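Local structure of manganese-dependent ADP-ribose/CDP-alcohol diphosphatase (Danio rerio, 2NXF) at residues V14-E20 with R31-A37; G59-D63 with A75-V79; V90-W94 with L108-S114. The protein probably hydrolyses ADP-ribose and CDP-alcohols such as CDP-choline, using a dinuclear metal centre. All blocks are in the same frame, centred on the assembly; numbering follows the deposited sequence. Where two conformers were deposited one is given.

Interaction 1 of 3, residues V14-E20 with R31-A37. With ZN (zinc ion), chain B; PO4 (phosphate ion), chain F.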
loop_
_atom_site.group_PDB
_atom_site.type_symbol
_atom_site.label_atom_id
_atom_site.label_comp_id
_atom_site.label_asym_id
_atom_site.label_seq_id
_atom_site.Cartn_x
_atom_site.Cartn_y
_atom_site.Cartn_z
ATOM N N VAL A 14 -1.915 6.046 -7.625
ATOM C CA VAL A 14 -1.831 6.809 -8.890
ATOM C C VAL A 14 -3.077 6.482 -9.745
ATOM O O VAL A 14 -3.792 7.377 -10.211
ATOM C CB VAL A 14 -0.517 6.495 -9.648
ATOM C CG1 VAL A 14 -0.491 7.200 -11.024
ATOM C CG2 VAL A 14 0.717 6.897 -8.814
ATOM N N GLN A 15 -3.341 5.184 -9.920
ATOM C CA GLN A 15 -4.560 4.701 -10.592
ATOM C C GLN A 15 -4.765 5.316 -11.973
ATOM O O GLN A 15 -5.875 5.694 -12.340
ATOM C CB GLN A 15 -5.812 4.865 -9.699
ATOM C CG GLN A 15 -6.143 3.550 -9.026
ATOM C CD GLN A 15 -7.090 3.670 -7.861
ATOM O OE1 GLN A 15 -6.659 3.761 -6.700
ATOM N NE2 GLN A 15 -8.380 3.659 -8.152
ATOM N N TYR A 16 -3.667 5.407 -12.716
ATOM C CA TYR A 16 -3.690 5.986 -14.066
ATOM C C TYR A 16 -4.609 5.199 -14.999
ATOM O O TYR A 16 -4.682 3.977 -14.913
ATOM C CB TYR A 16 -2.266 6.015 -14.662
ATOM C CG TYR A 16 -2.289 6.410 -16.109
ATOM C CD1 TYR A 16 -2.560 7.731 -16.478
ATOM C CD2 TYR A 16 -2.108 5.462 -17.118
ATOM C CE1 TYR A 16 -2.603 8.105 -17.819
ATOM C CE2 TYR A 16 -2.166 5.824 -18.455
ATOM C CZ TYR A 16 -2.418 7.149 -18.798
ATOM O OH TYR A 16 -2.493 7.536 -20.119
ATOM N N ALA A 17 -5.313 5.917 -15.864
ATOM C CA ALA A 17 -6.004 5.329 -17.024
ATOM C C ALA A 17 -6.201 6.416 -18.054
ATOM O O ALA A 17 -6.398 7.584 -17.703
ATOM C CB ALA A 17 -7.352 4.714 -16.606
ATOM N N ASP A 18 -6.164 6.037 -19.330
ATOM C CA ASP A 18 -6.346 6.995 -20.418
ATOM C C ASP A 18 -7.838 7.135 -20.726
ATOM O O ASP A 18 -8.319 6.755 -21.810
ATOM C CB ASP A 18 -5.559 6.550 -21.665
ATOM C CG ASP A 18 -5.554 7.602 -22.764
ATOM O OD1 ASP A 18 -5.921 8.781 -22.511
ATOM O OD2 ASP A 18 -5.217 7.241 -23.919
ATOM N N ILE A 19 -8.573 7.681 -19.754
ATOM C CA ILE A 19 -10.029 7.813 -19.848
ATOM C C ILE A 19 -10.451 9.140 -19.216
ATOM O O ILE A 19 -9.680 9.750 -18.472
ATOM C CB ILE A 19 -10.773 6.657 -19.125
ATOM C CG1 ILE A 19 -10.470 6.648 -17.615
ATOM C CG2 ILE A 19 -10.442 5.296 -19.742
ATOM C CD1 ILE A 19 -10.981 5.404 -16.852
ATOM N N GLU A 20 -11.665 9.587 -19.511
ATOM C CA GLU A 20 -12.140 10.845 -18.936
ATOM C C GLU A 20 -12.305 10.720 -17.414
ATOM O O GLU A 20 -12.450 9.613 -16.869
ATOM C CB GLU A 20 -13.426 11.327 -19.625
ATOM C CG GLU A 20 -13.162 12.056 -20.963
ATOM C CD GLU A 20 -14.427 12.415 -21.737
ATOM O OE1 GLU A 20 -15.320 11.542 -21.909
ATOM O OE2 GLU A 20 -14.517 13.568 -22.222
ATOM N N ARG A 31 -12.359 11.360 -9.706
ATOM C CA ARG A 31 -11.159 10.584 -10.043
ATOM C C ARG A 31 -10.512 11.109 -11.329
ATOM O O ARG A 31 -11.132 11.132 -12.393
ATOM C CB ARG A 31 -11.481 9.081 -10.096
ATOM C CG ARG A 31 -11.652 8.573 -8.682
ATOM C CD ARG A 31 -11.852 7.102 -8.527
ATOM N NE ARG A 31 -12.077 6.812 -7.107
ATOM C CZ ARG A 31 -11.994 5.605 -6.559
ATOM N NH1 ARG A 31 -11.668 4.537 -7.299
ATOM N NH2 ARG A 31 -12.228 5.467 -5.261
ATOM N N TYR A 32 -9.270 11.569 -11.198
ATOM C CA TYR A 32 -8.592 12.324 -12.240
ATOM C C TYR A 32 -7.624 11.380 -12.957
ATOM O O TYR A 32 -6.421 11.439 -12.741
ATOM C CB TYR A 32 -7.844 13.489 -11.589
ATOM C CG TYR A 32 -8.772 14.466 -10.900
ATOM C CD1 TYR A 32 -9.373 15.486 -11.619
ATOM C CD2 TYR A 32 -9.043 14.362 -9.529
ATOM C CE1 TYR A 32 -10.230 16.392 -10.995
ATOM C CE2 TYR A 32 -9.899 15.266 -8.888
ATOM C CZ TYR A 32 -10.481 16.270 -9.627
ATOM O OH TYR A 32 -11.332 17.177 -9.032
ATOM N N TYR A 33 -8.174 10.498 -13.796
ATOM C CA TYR A 33 -7.415 9.355 -14.323
ATOM C C TYR A 33 -6.197 9.777 -15.152
ATOM O O TYR A 33 -5.086 9.259 -14.955
ATOM C CB TYR A 33 -8.341 8.426 -15.146
ATOM C CG TYR A 33 -9.420 7.773 -14.297
ATOM C CD1 TYR A 33 -9.089 6.717 -13.397
ATOM C CD2 TYR A 33 -10.749 8.186 -14.376
ATOM C CE1 TYR A 33 -10.060 6.117 -12.606
ATOM C CE2 TYR A 33 -11.732 7.560 -13.584
ATOM C CZ TYR A 33 -11.368 6.547 -12.705
ATOM O OH TYR A 33 -12.319 5.946 -11.911
ATOM N N ARG A 34 -6.398 10.700 -16.085
ATOM C CA ARG A 34 -5.272 11.141 -16.924
ATOM C C ARG A 34 -4.293 12.023 -16.153
ATOM O O ARG A 34 -3.075 11.908 -16.339
ATOM C CB ARG A 34 -5.759 11.848 -18.182
ATOM C CG ARG A 34 -6.424 10.899 -19.167
ATOM C CD ARG A 34 -6.749 11.643 -20.456
ATOM N NE ARG A 34 -7.404 10.750 -21.405
ATOM C CZ ARG A 34 -8.654 10.883 -21.844
ATOM N NH1 ARG A 34 -9.417 11.896 -21.436
ATOM N NH2 ARG A 34 -9.140 9.994 -22.708
ATOM N N GLY A 35 -4.826 12.898 -15.294
ATOM C CA GLY A 35 -4.006 13.833 -14.510
ATOM C C GLY A 35 -3.037 13.142 -13.566
ATOM O O GLY A 35 -2.003 13.711 -13.200
ATOM N N SER A 36 -3.359 11.907 -13.187
ATOM C CA SER A 36 -2.499 11.151 -12.279
ATOM C C SER A 36 -1.087 11.006 -12.831
ATOM O O SER A 36 -0.126 11.047 -12.070
ATOM C CB SER A 36 -3.084 9.778 -11.972
ATOM O OG SER A 36 -3.121 8.985 -13.133
ATOM N N ALA A 37 -0.965 10.855 -14.149
ATOM C CA ALA A 37 0.365 10.706 -14.755
ATOM C C ALA A 37 1.167 12.012 -14.692
ATOM O O ALA A 37 2.400 11.975 -14.602
ATOM C CB ALA A 37 0.249 10.197 -16.186
HETATM ZN ZN ZN B . -6.968 3.191 -4.817
HETATM P P PO4 F . -10.042 1.922 -4.713
HETATM O O1 PO4 F . -10.680 2.695 -3.580
HETATM O O2 PO4 F . -11.096 1.596 -5.752
HETATM O O3 PO4 F . -9.016 2.751 -5.461
HETATM O O4 PO4 F . -9.363 0.686 -4.204
HETATM O O HOH W 1 -8.936 11.804 -16.880
HETATM O O HOH W 2 -7.704 2.302 -3.011
#

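Interaction 2 of 3, residues G59-D63 with A75-V79. With ZN (zinc ion), chain B; ZN (zinc ion), chain C.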
loop_
_atom_site.group_PDB
_atom_site.type_symbol
_atom_site.label_atom_id
_atom_site.label_comp_id
_atom_site.label_asym_id
_atom_site.label_seq_id
_atom_site.Cartn_x
_atom_site.Cartn_y
_atom_site.Cartn_z
ATOM N N GLY A 59 0.657 1.088 -4.260
ATOM C CA GLY A 59 -0.274 0.217 -4.991
ATOM C C GLY A 59 -1.370 1.002 -5.680
ATOM O O GLY A 59 -1.450 2.238 -5.545
ATOM N N ASP A 60 -2.247 0.255 -6.364
ATOM C CA ASP A 60 -3.243 0.830 -7.266
ATOM C C ASP A 60 -2.563 1.792 -8.223
ATOM O O ASP A 60 -3.039 2.913 -8.401
ATOM C CB ASP A 60 -4.344 1.569 -6.487
ATOM C CG ASP A 60 -5.307 0.626 -5.765
ATOM O OD1 ASP A 60 -5.169 -0.611 -5.867
ATOM O OD2 ASP A 60 -6.179 1.128 -5.053
ATOM N N ILE A 61 -1.459 1.359 -8.848
ATOM C CA ILE A 61 -0.714 2.265 -9.754
ATOM C C ILE A 61 -1.455 2.488 -11.087
ATOM O O ILE A 61 -1.303 3.537 -11.713
ATOM C CB ILE A 61 0.735 1.788 -9.961
ATOM C CG1 ILE A 61 1.619 2.968 -10.391
ATOM C CG2 ILE A 61 0.776 0.555 -10.891
ATOM C CD1 ILE A 61 3.087 2.607 -10.588
ATOM N N ILE A 62 -2.267 1.509 -11.516
ATOM C CA ILE A 62 -3.145 1.737 -12.670
ATOM C C ILE A 62 -4.551 1.315 -12.303
ATOM O O ILE A 62 -4.722 0.413 -11.494
ATOM C CB ILE A 62 -2.691 0.981 -13.956
ATOM C CG1 ILE A 62 -2.611 -0.531 -13.727
ATOM C CG2 ILE A 62 -1.347 1.539 -14.494
ATOM C CD1 ILE A 62 -2.630 -1.323 -15.054
ATOM N N ASP A 63 -5.555 1.953 -12.898
ATOM C CA ASP A 63 -6.943 1.668 -12.492
ATOM C C ASP A 63 -7.461 0.374 -13.110
ATOM O O ASP A 63 -7.073 0.014 -14.225
ATOM C CB ASP A 63 -7.860 2.820 -12.901
ATOM C CG ASP A 63 -9.167 2.798 -12.145
ATOM O OD1 ASP A 63 -9.188 3.240 -10.976
ATOM O OD2 ASP A 63 -10.152 2.309 -12.704
ATOM N N ALA A 75 -1.318 0.924 -20.175
ATOM C CA ALA A 75 -1.422 1.774 -18.986
ATOM C C ALA A 75 -0.231 1.546 -18.062
ATOM O O ALA A 75 0.383 2.497 -17.558
ATOM C CB ALA A 75 -2.744 1.536 -18.232
ATOM N N LEU A 76 0.110 0.286 -17.838
ATOM C CA LEU A 76 1.255 -0.009 -16.974
ATOM C C LEU A 76 2.527 0.572 -17.599
ATOM O O LEU A 76 3.351 1.180 -16.905
ATOM C CB LEU A 76 1.391 -1.517 -16.744
ATOM C CG LEU A 76 2.576 -1.893 -15.842
ATOM C CD1 LEU A 76 2.444 -1.261 -14.445
ATOM C CD2 LEU A 76 2.710 -3.433 -15.771
ATOM N N ASP A 77 2.661 0.428 -18.914
ATOM C CA ASP A 77 3.844 0.946 -19.626
ATOM C C ASP A 77 3.984 2.442 -19.371
ATOM O O ASP A 77 5.089 2.952 -19.167
ATOM C CB ASP A 77 3.722 0.701 -21.128
ATOM C CG ASP A 77 4.045 -0.737 -21.532
ATOM O OD1 ASP A 77 4.536 -1.531 -20.699
ATOM O OD2 ASP A 77 3.805 -1.068 -22.716
ATOM N N THR A 78 2.855 3.137 -19.393
ATOM C CA THR A 78 2.836 4.578 -19.219
ATOM C C THR A 78 3.403 4.995 -17.865
ATOM O O THR A 78 4.281 5.866 -17.798
ATOM C CB THR A 78 1.417 5.151 -19.437
ATOM O OG1 THR A 78 1.075 4.980 -20.822
ATOM C CG2 THR A 78 1.386 6.657 -19.101
ATOM N N VAL A 79 2.916 4.369 -16.799
ATOM C CA VAL A 79 3.370 4.726 -15.463
ATOM C C VAL A 79 4.792 4.254 -15.191
ATOM O O VAL A 79 5.542 4.934 -14.476
ATOM C CB VAL A 79 2.403 4.247 -14.329
ATOM C CG1 VAL A 79 1.035 4.931 -14.472
ATOM C CG2 VAL A 79 2.267 2.729 -14.294
HETATM ZN ZN ZN B . -6.968 3.191 -4.817
HETATM ZN ZN ZN C . -7.056 0.266 -3.253
HETATM O O HOH W 2 -7.704 2.302 -3.011
#

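Interaction 3 of 3, residues V90-W94 with L108-S114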
loop_
_atom_site.group_PDB
_atom_site.type_symbol
_atom_site.label_atom_id
_atom_site.label_comp_id
_atom_site.label_asym_id
_atom_site.label_seq_id
_atom_site.Cartn_x
_atom_site.Cartn_y
_atom_site.Cartn_z
ATOM N N VAL A 90 12.590 1.315 -7.503
ATOM C CA VAL A 90 11.223 1.580 -7.067
ATOM C C VAL A 90 10.648 0.282 -6.508
ATOM O O VAL A 90 10.782 -0.795 -7.112
ATOM C CB VAL A 90 10.332 2.100 -8.231
ATOM C CG1 VAL A 90 8.921 2.385 -7.739
ATOM C CG2 VAL A 90 10.956 3.377 -8.841
ATOM N N HIS A 91 10.034 0.384 -5.338
ATOM C CA HIS A 91 9.430 -0.780 -4.685
ATOM C C HIS A 91 7.926 -0.667 -4.835
ATOM O O HIS A 91 7.340 0.382 -4.541
ATOM C CB HIS A 91 9.856 -0.851 -3.224
ATOM C CG HIS A 91 11.318 -1.099 -3.070
ATOM N ND1 HIS A 91 11.863 -2.367 -3.122
ATOM C CD2 HIS A 91 12.362 -0.239 -2.978
ATOM C CE1 HIS A 91 13.178 -2.278 -3.024
ATOM N NE2 HIS A 91 13.504 -1.000 -2.928
ATOM N N HIS A 92 7.326 -1.740 -5.342
ATOM C CA HIS A 92 5.918 -1.733 -5.721
ATOM C C HIS A 92 5.120 -2.616 -4.775
ATOM O O HIS A 92 5.400 -3.817 -4.661
ATOM C CB HIS A 92 5.744 -2.279 -7.147
ATOM C CG HIS A 92 6.545 -1.542 -8.173
ATOM N ND1 HIS A 92 6.200 -0.291 -8.635
ATOM C CD2 HIS A 92 7.676 -1.889 -8.828
ATOM C CE1 HIS A 92 7.095 0.104 -9.529
ATOM N NE2 HIS A 92 8.006 -0.842 -9.656
ATOM N N VAL A 93 4.133 -2.006 -4.123
ATOM C CA VAL A 93 3.147 -2.712 -3.311
ATOM C C VAL A 93 1.978 -3.068 -4.221
ATOM O O VAL A 93 1.566 -2.241 -5.032
ATOM C CB VAL A 93 2.694 -1.785 -2.134
ATOM C CG1 VAL A 93 1.552 -2.425 -1.340
ATOM C CG2 VAL A 93 3.859 -1.484 -1.224
ATOM N N TRP A 94 1.452 -4.290 -4.104
ATOM C CA TRP A 94 0.277 -4.677 -4.912
ATOM C C TRP A 94 -1.026 -4.408 -4.154
ATOM O O TRP A 94 -1.211 -4.867 -3.012
ATOM C CB TRP A 94 0.322 -6.135 -5.382
ATOM C CG TRP A 94 1.525 -6.478 -6.200
ATOM C CD1 TRP A 94 2.432 -5.610 -6.757
ATOM C CD2 TRP A 94 1.931 -7.790 -6.585
ATOM N NE1 TRP A 94 3.397 -6.318 -7.437
ATOM C CE2 TRP A 94 3.128 -7.656 -7.339
ATOM C CE3 TRP A 94 1.421 -9.070 -6.341
ATOM C CZ2 TRP A 94 3.818 -8.763 -7.861
ATOM C CZ3 TRP A 94 2.109 -10.178 -6.858
ATOM C CH2 TRP A 94 3.296 -10.010 -7.612
ATOM N N LEU A 108 3.861 -11.359 -11.127
ATOM C CA LEU A 108 5.203 -11.834 -10.803
ATOM C C LEU A 108 6.190 -11.677 -11.966
ATOM O O LEU A 108 7.378 -11.406 -11.739
ATOM C CB LEU A 108 5.163 -13.264 -10.282
ATOM C CG LEU A 108 6.254 -13.615 -9.268
ATOM C CD1 LEU A 108 6.045 -12.868 -7.954
ATOM C CD2 LEU A 108 6.260 -15.107 -9.046
ATOM N N SER A 109 5.706 -11.818 -13.200
ATOM C CA SER A 109 6.574 -11.701 -14.379
ATOM C C SER A 109 6.736 -10.251 -14.858
ATOM O O SER A 109 7.444 -9.995 -15.845
ATOM C CB SER A 109 6.038 -12.577 -15.527
ATOM O OG SER A 109 4.886 -11.968 -16.088
ATOM N N SER A 110 6.081 -9.316 -14.168
ATOM C CA SER A 110 5.988 -7.921 -14.623
ATOM C C SER A 110 7.008 -6.986 -13.962
ATOM O O SER A 110 7.702 -7.378 -13.025
ATOM C CB SER A 110 4.591 -7.369 -14.347
ATOM O OG SER A 110 4.459 -6.989 -12.970
ATOM N N ARG A 111 7.037 -5.738 -14.430
ATOM C CA ARG A 111 7.865 -4.681 -13.830
ATOM C C ARG A 111 7.424 -4.355 -12.394
ATOM O O ARG A 111 8.176 -3.705 -11.649
ATOM C CB ARG A 111 7.810 -3.389 -14.664
ATOM C CG ARG A 111 8.408 -3.479 -16.091
ATOM C CD ARG A 111 9.920 -3.576 -16.131
ATOM N NE ARG A 111 10.647 -2.628 -15.274
ATOM C CZ ARG A 111 10.834 -1.326 -15.515
ATOM N NH1 ARG A 111 10.307 -0.735 -16.582
ATOM N NH2 ARG A 111 11.539 -0.601 -14.650
ATOM N N LEU A 112 6.219 -4.793 -12.006
ATOM C CA LEU A 112 5.719 -4.532 -10.642
ATOM C C LEU A 112 6.257 -5.500 -9.579
ATOM O O LEU A 112 5.964 -5.334 -8.387
ATOM C CB LEU A 112 4.184 -4.523 -10.591
ATOM C CG LEU A 112 3.532 -3.418 -11.435
ATOM C CD1 LEU A 112 1.997 -3.592 -11.396
ATOM C CD2 LEU A 112 3.900 -2.053 -10.915
ATOM N N ASN A 113 7.008 -6.510 -10.007
ATOM C CA ASN A 113 7.660 -7.404 -9.061
ATOM C C ASN A 113 9.019 -6.801 -8.697
ATOM O O ASN A 113 10.019 -6.978 -9.416
ATOM C CB ASN A 113 7.799 -8.814 -9.648
ATOM C CG ASN A 113 8.554 -9.763 -8.718
ATOM O OD1 ASN A 113 8.979 -9.372 -7.620
ATOM N ND2 ASN A 113 8.726 -11.008 -9.149
ATOM N N SER A 114 9.060 -6.106 -7.564
ATOM C CA SER A 114 10.302 -5.501 -7.086
ATOM C C SER A 114 11.010 -6.344 -6.019
ATOM O O SER A 114 11.987 -5.900 -5.418
ATOM C CB SER A 114 10.024 -4.092 -6.559
ATOM O OG SER A 114 8.946 -4.098 -5.644
#

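Interaction 1 of 3, residues V14-E20 with R31-A37
Tyr33 and Arg34 lie against the loop 14-20. Tyr33 can be followed outward. Tyr33 CB is 3.3 Å from the carbonyl O of Ala17. CG lies beneath Ile19, whose CD1 sits over one ring face, 3.8 Å from the Tyr33 ring centroid, in a CH-pi contact. The ethyl arm of Ile19 gets there because CG1 stands between its own backbone N and carbonyl carbon (chi1 62°). At the ring rim, CD1 meets Gln15 O and CD2 meets Glu20 O. CE1 reaches Asp63, and the hydroxyl at the tip lies beside the aliphatic chain of Arg31. Arg31 C lies over the rim of the opposite face. Without the ring, as with an alanine here, the ethyl arm of Ile19 would probably lose the face it rests on and be freer to turn.

Arg34 runs extended along the loop. Arg34 NE donates to Asp18 OD1 at 2.7 Å, nearly straight at 173° and in the guanidinium plane. This is a salt bridge, and the carboxylate is turned 74° from the guanidinium. Ile19 C lies over the centre of one guanidinium face. A water joins Ile19 O to Arg34 N. In one of its two conformers, Ser36 OG donates to Tyr33 O at 2.7 Å and also meets the edge of the Tyr16 ring.

Gln15 points to the metal. Gln15 OE1 binds a zinc ion at 2.0 Å, and Asp13, Asp60 and His267 bind it too. Its NE2 is bonded to Asp63 and weakly to a phosphate oxygen. Arg31 NH1 makes a long, weak bond to phosphate O2 at 3.4 Å, while NH2 forms a salt bridge with Glu288. The loop carries the first metal-binding motif of the calcineurin-like phosphoesterases, with Gln15 in the place of the usual histidine.

Interaction 2 of 3, residues G59-D63 with A75-V79
Ile61 and Ile62 press onto helix 72-84 through Ala75, Leu76 and Val79. The contact belongs to a beta-alpha-beta crossover. Strand 54-57 leads into the loop 59-63, helix 72-84 follows, and strand 89-92 returns parallel beside the first strand. The loop holds the Gly-Asp metal-binding motif of the calcineurin-like phosphoesterases.

The tight part gathers round Val79. Val79 CG2 meets Ile61 CD1 at 3.8 Å, and the two side chains run alongside each other, head to tail. Ile61 CG1 is anti to the backbone N (chi1 -157°), which brings CD1 at the end of the ethyl arm against Val79. Val79 CG2 also meets Ile62 CG2 at 3.8 Å. Ile62 CG2 reaches the helix backbone too, lying 3.6 Å from Ala75 O. Ile62 CG2 is 4.0 Å from Ala75 CB.

Packing is looser at Leu76. Leu76 CD1 is 4.3 Å from Ile61 CG2, and Leu76 CB is 4.4 Å from Ile62 CD1. No hydrogen bond crosses between the two segments, and all five touching residues are buried. The solvent side is the far side of the helix, where Asp77 points away from the loop and is exposed. Tyr16 packs on Ala75, Thr78 and Val79.

On both sides of the two isoleucines the loop makes polar contacts. Gly59 has backbone angles that call for glycine. Glu98 accepts from the backbone N atoms of Asp60 and Ile61, and so supports the bend from the second shell. Asp63 OD2 caps the backbone N of His65 at the turn into helix 65-68. Asp60 OD1 takes a hydrogen bond from the backbone N of His97, which fixes the turn of the carboxylate. The other oxygen, Asp60 OD2, bridges the two zinc ions, 2.2 Å from each.

Interaction 3 of 3, residues V90-W94 with L108-S114
Val90 O lies 3.4 Å from Ser114 CB. At His91 the CA lies close to Ser114 OG. The His91 side chain leaves the backbone away from the loop; its ND1 is hydrogen-bonded to Tyr134 OH and its ring stacks on Phe136. His92 makes the first polar link. His92 N donates to Ser114 OG at 2.9 Å, almost straight at 176°. That hydroxyl is also bonded to the hydroxyls of Tyr132 and Tyr134. Leu112 CD2 sits over one face of the His92 ring, 3.9 Å from the centroid, and the leucine stands nearly perpendicular to the histidine side chain. His92 ND1 is bonded to Gln57.

Strand 89-92 is one of the two edge strands of the six-stranded mixed sheet, and the loop after helix 104-108 folds back onto it. An ST turn at Ser110 and a type I turn from Ser110 to Asn113 shape that loop.

Trp94 follows. Its CG is anti to the carbonyl carbon (chi1 -58°), and the indole reaches back to the turn. Trp94 NE1 donates to Leu112 O at 2.9 Å. The acceptor lies near the indole plane, but the donor stands above the carbonyl plane. Farther out, Trp94 CH2 meets Leu108 CD1 at 4.0 Å.

The three contacts follow one another along the chain; none nests in or crosses another. Interaction 1 closes a loop that holds the small hairpin of strands 22-23 and 30-31, and ties the loop after strand 6-11 to the start of helix 35-49. Interaction 2 closes the next, through helix 65-68, and ties the loop after strand 54-57 to helix 72-84. Interaction 3 closes the last, around helices 96-101 and 104-108, and ties edge strand 89-92 to the loop after helix 104-108. Interactions 1 and 2 meet at the zinc site, where Tyr16 O accepts a hydrogen bond from Asp63 N (3.0 Å). Interactions 2 and 3 share an apolar layer where Leu112 packs on Leu76 and Ile61.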